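Local structure of hypothetical protein (Fusobacterium nucleatum subsp. nucleatum, 2GSL) at residues A[28-31]-A[32-36]; A[108-112]-A[113-117]. The protein is of unproven function but, probably a member of the MrnC family with a ribonuclease III domain, might be a ribonuclease involved in RNA processing. All coordinates share one frame; numbering follows the deposited sequence.

Overall arrangement
Both contacts lie near helix ends in an all-helical ribonuclease III domain, and each is local, joining residues a turn or so apart. Contact 1 is the C-terminal end, about two turns, of helix 15-34 with the residues that leave it; contact 2 ends helix 93-111 and leads into helix 115-127. Their centres are 18 Å apart and their nearest atoms about 5 Å. The same helices carry the magnesium ligands E103 and D23, the latter probably the active-site residue; the side chain of I30 lies about 10 Å from the metal ion. Across the subunit interface, R31 of contact 1 forms a salt bridge with D23, and K32 is hydrogen-bonded to Y110 of contact 2, both of the second subunit.

Contact 1 of 2, residues A[28-31]-A[32-36]; sequences LEIR and KYYLQ
The ring of Y34 meets I30 at its edge: CG2 of I30 lies in the plane of the ring, 3.8 Å from CD2 of Y34, and the two side chains run alongside each other in the same direction. Over one face of that ring sits CD1 of Y33, 3.8 Å above the plane, while CZ of Y34 in turn stands at the edge of the Y33 ring. The hydroxyl of Y34 is hydrogen-bonded to K51 of helix 41-52, and its side chain packs on Y47 and L44 of the same helix.

On another side of the helix, E29 and K32 form a salt bridge three residues apart, with OE1 of E29 3.2 Å from NZ of K32. The lysine chain bends at its third torsion (chi3 -58°), which brings its ammonium beside the carboxylate; nearer the backbone, CG of K32 lies 4.1 Å from CD1 of L28. That ammonium is also hydrogen-bonded to Y110 of the second subunit. R31 reaches out with an extended chain: its NH2 pairs with E27 of its own helix and its NH1 with D23 of the second subunit.

Three regular backbone bonds run through these turns, the shortest being 2.9 Å from N of K32 to O of L28. The next, from N of L35 to O of R31, is weak (N-H...O angle 129°), and L35 is where helical torsions stop. This C-terminal end of a helix, with its i to i+3 and i to i+4 side-chain pairs, lies at the dimer interface, where R31 reaches the probable active-site aspartate and magnesium ligand of the partner, consistent with a ribonuclease III-type site.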
loop_
_atom_site.group_PDB
_atom_site.type_symbol
_atom_site.label_atom_id
_atom_site.label_comp_id
_atom_site.label_asym_id
_atom_site.label_seq_id
_atom_site.Cartn_x
_atom_site.Cartn_y
_atom_site.Cartn_z
ATOM N N LEU A 28 -3.676 -0.865 -1.252
ATOM C CA LEU A 28 -3.308 -1.418 -2.563
ATOM C C LEU A 28 -4.420 -2.215 -3.223
ATOM O O LEU A 28 -4.800 -1.928 -4.352
ATOM C CB LEU A 28 -2.068 -2.306 -2.440
ATOM C CG LEU A 28 -1.534 -2.865 -3.747
ATOM C CD1 LEU A 28 -1.381 -1.730 -4.758
ATOM C CD2 LEU A 28 -0.215 -3.535 -3.495
ATOM N N GLU A 29 -4.930 -3.217 -2.522
ATOM C CA GLU A 29 -5.995 -4.032 -3.060
ATOM C C GLU A 29 -7.224 -3.190 -3.401
ATOM O O GLU A 29 -7.802 -3.355 -4.477
ATOM C CB GLU A 29 -6.352 -5.138 -2.075
ATOM C CG GLU A 29 -5.291 -6.217 -1.994
ATOM C CD GLU A 29 -4.861 -6.716 -3.374
ATOM O OE1 GLU A 29 -3.675 -6.520 -3.747
ATOM O OE2 GLU A 29 -5.719 -7.293 -4.078
ATOM N N ILE A 30 -7.618 -2.276 -2.509
ATOM C CA ILE A 30 -8.794 -1.433 -2.767
ATOM C C ILE A 30 -8.577 -0.518 -3.972
ATOM O O ILE A 30 -9.441 -0.421 -4.842
ATOM C CB ILE A 30 -9.185 -0.578 -1.520
ATOM C CG1 ILE A 30 -9.657 -1.499 -0.394
ATOM C CG2 ILE A 30 -10.309 0.380 -1.858
ATOM C CD1 ILE A 30 -10.736 -2.481 -0.807
ATOM N N ARG A 31 -7.430 0.142 -4.050
ATOM C CA ARG A 31 -7.213 1.011 -5.190
ATOM C C ARG A 31 -7.216 0.199 -6.478
ATOM O O ARG A 31 -7.772 0.634 -7.496
ATOM C CB ARG A 31 -5.908 1.760 -5.046
ATOM C CG ARG A 31 -5.885 2.635 -3.826
ATOM C CD ARG A 31 -4.702 3.535 -3.913
ATOM N NE ARG A 31 -4.582 4.419 -2.772
ATOM C CZ ARG A 31 -3.595 5.299 -2.630
ATOM N NH1 ARG A 31 -2.659 5.391 -3.571
ATOM N NH2 ARG A 31 -3.528 6.076 -1.549
ATOM N N LYS A 32 -6.618 -0.992 -6.433
ATOM C CA LYS A 32 -6.571 -1.856 -7.609
ATOM C C LYS A 32 -7.946 -2.124 -8.206
ATOM O O LYS A 32 -8.169 -1.904 -9.397
ATOM C CB LYS A 32 -5.937 -3.202 -7.278
ATOM C CG LYS A 32 -4.448 -3.184 -7.133
ATOM C CD LYS A 32 -3.876 -4.546 -7.502
ATOM C CE LYS A 32 -4.469 -5.649 -6.638
ATOM N NZ LYS A 32 -3.835 -6.983 -6.864
ATOM N N TYR A 33 -8.854 -2.629 -7.373
ATOM C CA TYR A 33 -10.210 -2.947 -7.805
ATOM C C TYR A 33 -10.954 -1.738 -8.348
ATOM O O TYR A 33 -11.702 -1.856 -9.302
ATOM C CB TYR A 33 -11.016 -3.547 -6.643
ATOM C CG TYR A 33 -12.516 -3.662 -6.906
ATOM C CD1 TYR A 33 -13.421 -2.768 -6.317
ATOM C CD2 TYR A 33 -13.032 -4.685 -7.712
ATOM C CE1 TYR A 33 -14.805 -2.893 -6.514
ATOM C CE2 TYR A 33 -14.413 -4.820 -7.921
ATOM C CZ TYR A 33 -15.291 -3.921 -7.315
ATOM O OH TYR A 33 -16.653 -4.048 -7.495
ATOM N N TYR A 34 -10.762 -0.577 -7.743
ATOM C CA TYR A 34 -11.478 0.589 -8.207
ATOM C C TYR A 34 -10.777 1.275 -9.351
ATOM O O TYR A 34 -11.392 2.038 -10.077
ATOM C CB TYR A 34 -11.714 1.567 -7.052
ATOM C CG TYR A 34 -12.891 1.186 -6.170
ATOM C CD1 TYR A 34 -14.185 1.098 -6.700
ATOM C CD2 TYR A 34 -12.719 0.920 -4.809
ATOM C CE1 TYR A 34 -15.275 0.757 -5.904
ATOM C CE2 TYR A 34 -13.802 0.575 -4.002
ATOM C CZ TYR A 34 -15.079 0.494 -4.559
ATOM O OH TYR A 34 -16.154 0.129 -3.782
ATOM N N LEU A 35 -9.497 0.985 -9.533
ATOM C CA LEU A 35 -8.736 1.609 -10.601
ATOM C C LEU A 35 -8.970 0.915 -11.934
ATOM O O LEU A 35 -8.186 1.069 -12.872
ATOM C CB LEU A 35 -7.251 1.556 -10.256
ATOM C CG LEU A 35 -6.309 2.501 -11.008
ATOM C CD1 LEU A 35 -6.718 3.957 -10.785
ATOM C CD2 LEU A 35 -4.888 2.273 -10.513
ATOM N N GLN A 36 -10.054 0.160 -12.034
ATOM C CA GLN A 36 -10.315 -0.568 -13.264
ATOM C C GLN A 36 -11.619 -0.148 -13.918
ATOM O O GLN A 36 -12.008 -0.682 -14.960
ATOM C CB GLN A 36 -10.377 -2.061 -12.962
ATOM C CG GLN A 36 -11.636 -2.470 -12.211
ATOM C CD GLN A 36 -11.741 -3.965 -12.022
ATOM O OE1 GLN A 36 -12.791 -4.569 -12.279
ATOM N NE2 GLN A 36 -10.652 -4.578 -11.570
#

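Contact 2 of 2, residues A[108-112]-A[113-117]; sequences AMYLL and KKEEE
M109 and E117 meet because the selenomethionine chain, with its CG beside the backbone N (chi1 -61°), stays extended beyond CG and carries its selenium across to the following helix. SE of M109 ends 3.9 Å from CB of E117, the two side chains crossing at about a right angle. The backbone reversal depends on K113, whose positive phi of 48° turns the chain back over the end of helix 93-111.

Y110 holds its CG anti to the backbone N (chi1 -167°), a setting that places the ring alongside E115, both side chains pointing the same way. CD1 of Y110 lies 3.9 Å from CG of E115, and the ring and carboxylate planes are far from parallel. This is a contact with the aliphatic part of the glutamate; the phenol hydroxyl itself is hydrogen-bonded to K32 of the second subunit.

Two backbone amides beyond the helix turn back to carbonyls of its final turn. N of K114 reaches O of M109 at 2.8 Å, a bond that is less sure because the position of that amide is uncertain in the model. N of K113 approaches O of Y110 at 2.7 Å, but the bond is bent and weak. Alongside these bonds the CB atoms of M109 and K114 come within 4.1 Å of each other. F72 of helix 70-80 packs against both M109 and K114, while I118 and I121 of the next helix continue the apolar surroundings of M109. Together the paired bonds and the positive phi of K113, the C-prime residue, fit a Schellman motif, here linking helix 93-111 to helix 115-127.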
loop_
_atom_site.group_PDB
_atom_site.type_symbol
_atom_site.label_atom_id
_atom_site.label_comp_id
_atom_site.label_asym_id
_atom_site.label_seq_id
_atom_site.Cartn_x
_atom_site.Cartn_y
_atom_site.Cartn_z
ATOM N N ALA A 108 -0.466 -10.181 8.521
ATOM C CA ALA A 108 0.093 -11.489 8.832
ATOM C C ALA A 108 -0.005 -12.461 7.655
ATOM O O ALA A 108 0.975 -13.097 7.288
ATOM C CB ALA A 108 -0.607 -12.065 10.051
HETATM N N MSE A 109 -1.190 -12.570 7.068
HETATM C CA MSE A 109 -1.400 -13.470 5.951
HETATM C C MSE A 109 -0.353 -13.215 4.872
HETATM O O MSE A 109 0.229 -14.148 4.311
HETATM C CB MSE A 109 -2.806 -13.281 5.389
HETATM C CG MSE A 109 -3.928 -13.584 6.389
HETATM SE SE MSE A 109 -5.697 -13.213 5.648
HETATM C CE MSE A 109 -6.800 -14.152 6.936
ATOM N N TYR A 110 -0.089 -11.948 4.598
ATOM C CA TYR A 110 0.892 -11.599 3.589
ATOM C C TYR A 110 2.257 -12.208 3.948
ATOM O O TYR A 110 2.794 -13.027 3.202
ATOM C CB TYR A 110 0.985 -10.087 3.503
ATOM C CG TYR A 110 1.729 -9.590 2.305
ATOM C CD1 TYR A 110 1.086 -9.381 1.100
ATOM C CD2 TYR A 110 3.074 -9.282 2.396
ATOM C CE1 TYR A 110 1.769 -8.863 0.017
ATOM C CE2 TYR A 110 3.765 -8.769 1.331
ATOM C CZ TYR A 110 3.113 -8.555 0.145
ATOM O OH TYR A 110 3.814 -7.991 -0.894
ATOM N N LEU A 111 2.810 -11.810 5.092
ATOM C CA LEU A 111 4.098 -12.330 5.551
ATOM C C LEU A 111 4.173 -13.864 5.523
ATOM O O LEU A 111 5.261 -14.435 5.447
ATOM C CB LEU A 111 4.394 -11.821 6.962
ATOM C CG LEU A 111 4.831 -10.367 7.010
ATOM C CD1 LEU A 111 5.015 -9.910 8.446
ATOM C CD2 LEU A 111 6.115 -10.223 6.251
ATOM N N LEU A 112 3.022 -14.527 5.591
ATOM C CA LEU A 112 2.985 -15.984 5.550
ATOM C C LEU A 112 2.649 -16.474 4.157
ATOM O O LEU A 112 2.064 -17.543 3.999
ATOM C CB LEU A 112 1.943 -16.544 6.514
ATOM C CG LEU A 112 2.284 -16.462 7.990
ATOM C CD1 LEU A 112 1.147 -17.046 8.798
ATOM C CD2 LEU A 112 3.580 -17.202 8.244
ATOM N N LYS A 113 3.003 -15.690 3.148
ATOM C CA LYS A 113 2.726 -16.073 1.768
ATOM C C LYS A 113 1.284 -16.540 1.534
ATOM O O LYS A 113 0.995 -17.176 0.520
ATOM C CB LYS A 113 3.694 -17.177 1.322
ATOM C CG LYS A 113 4.995 -16.679 0.700
ATOM C CD LYS A 113 5.846 -15.916 1.690
ATOM C CE LYS A 113 7.177 -15.497 1.068
ATOM N NZ LYS A 113 7.006 -14.563 -0.090
ATOM N N LYS A 114 0.384 -16.226 2.464
ATOM C CA LYS A 114 -1.015 -16.614 2.327
ATOM C C LYS A 114 -1.832 -15.556 1.574
ATOM O O LYS A 114 -2.969 -15.245 1.940
ATOM C CB LYS A 114 -1.618 -16.884 3.708
ATOM C CG LYS A 114 -1.259 -18.260 4.263
ATOM C CD LYS A 114 -1.728 -18.439 5.702
ATOM C CE LYS A 114 -1.631 -19.893 6.147
ATOM N NZ LYS A 114 -2.636 -20.734 5.454
ATOM N N GLU A 115 -1.245 -15.025 0.505
ATOM C CA GLU A 115 -1.888 -14.004 -0.307
ATOM C C GLU A 115 -3.200 -14.504 -0.912
ATOM O O GLU A 115 -4.001 -13.716 -1.417
ATOM C CB GLU A 115 -0.934 -13.526 -1.418
ATOM C CG GLU A 115 -0.506 -12.044 -1.330
ATOM C CD GLU A 115 -1.434 -11.101 -2.112
ATOM O OE1 GLU A 115 -1.507 -11.231 -3.355
ATOM O OE2 GLU A 115 -2.088 -10.232 -1.489
ATOM N N GLU A 116 -3.434 -15.809 -0.866
ATOM C CA GLU A 116 -4.676 -16.338 -1.418
ATOM C C GLU A 116 -5.801 -16.165 -0.407
ATOM O O GLU A 116 -6.979 -16.131 -0.763
ATOM C CB GLU A 116 -4.531 -17.821 -1.773
ATOM C CG GLU A 116 -5.825 -18.444 -2.280
ATOM C CD GLU A 116 -6.327 -17.792 -3.565
ATOM O OE1 GLU A 116 -7.517 -17.987 -3.904
ATOM O OE2 GLU A 116 -5.532 -17.095 -4.237
ATOM N N GLU A 117 -5.421 -16.067 0.862
ATOM C CA GLU A 117 -6.378 -15.893 1.946
ATOM C C GLU A 117 -6.831 -14.434 1.966
ATOM O O GLU A 117 -7.942 -14.119 2.395
ATOM C CB GLU A 117 -5.726 -16.265 3.279
ATOM C CG GLU A 117 -5.351 -17.741 3.399
ATOM C CD GLU A 117 -6.529 -18.616 3.795
ATOM O OE1 GLU A 117 -7.578 -18.548 3.119
ATOM O OE2 GLU A 117 -6.404 -19.377 4.783
#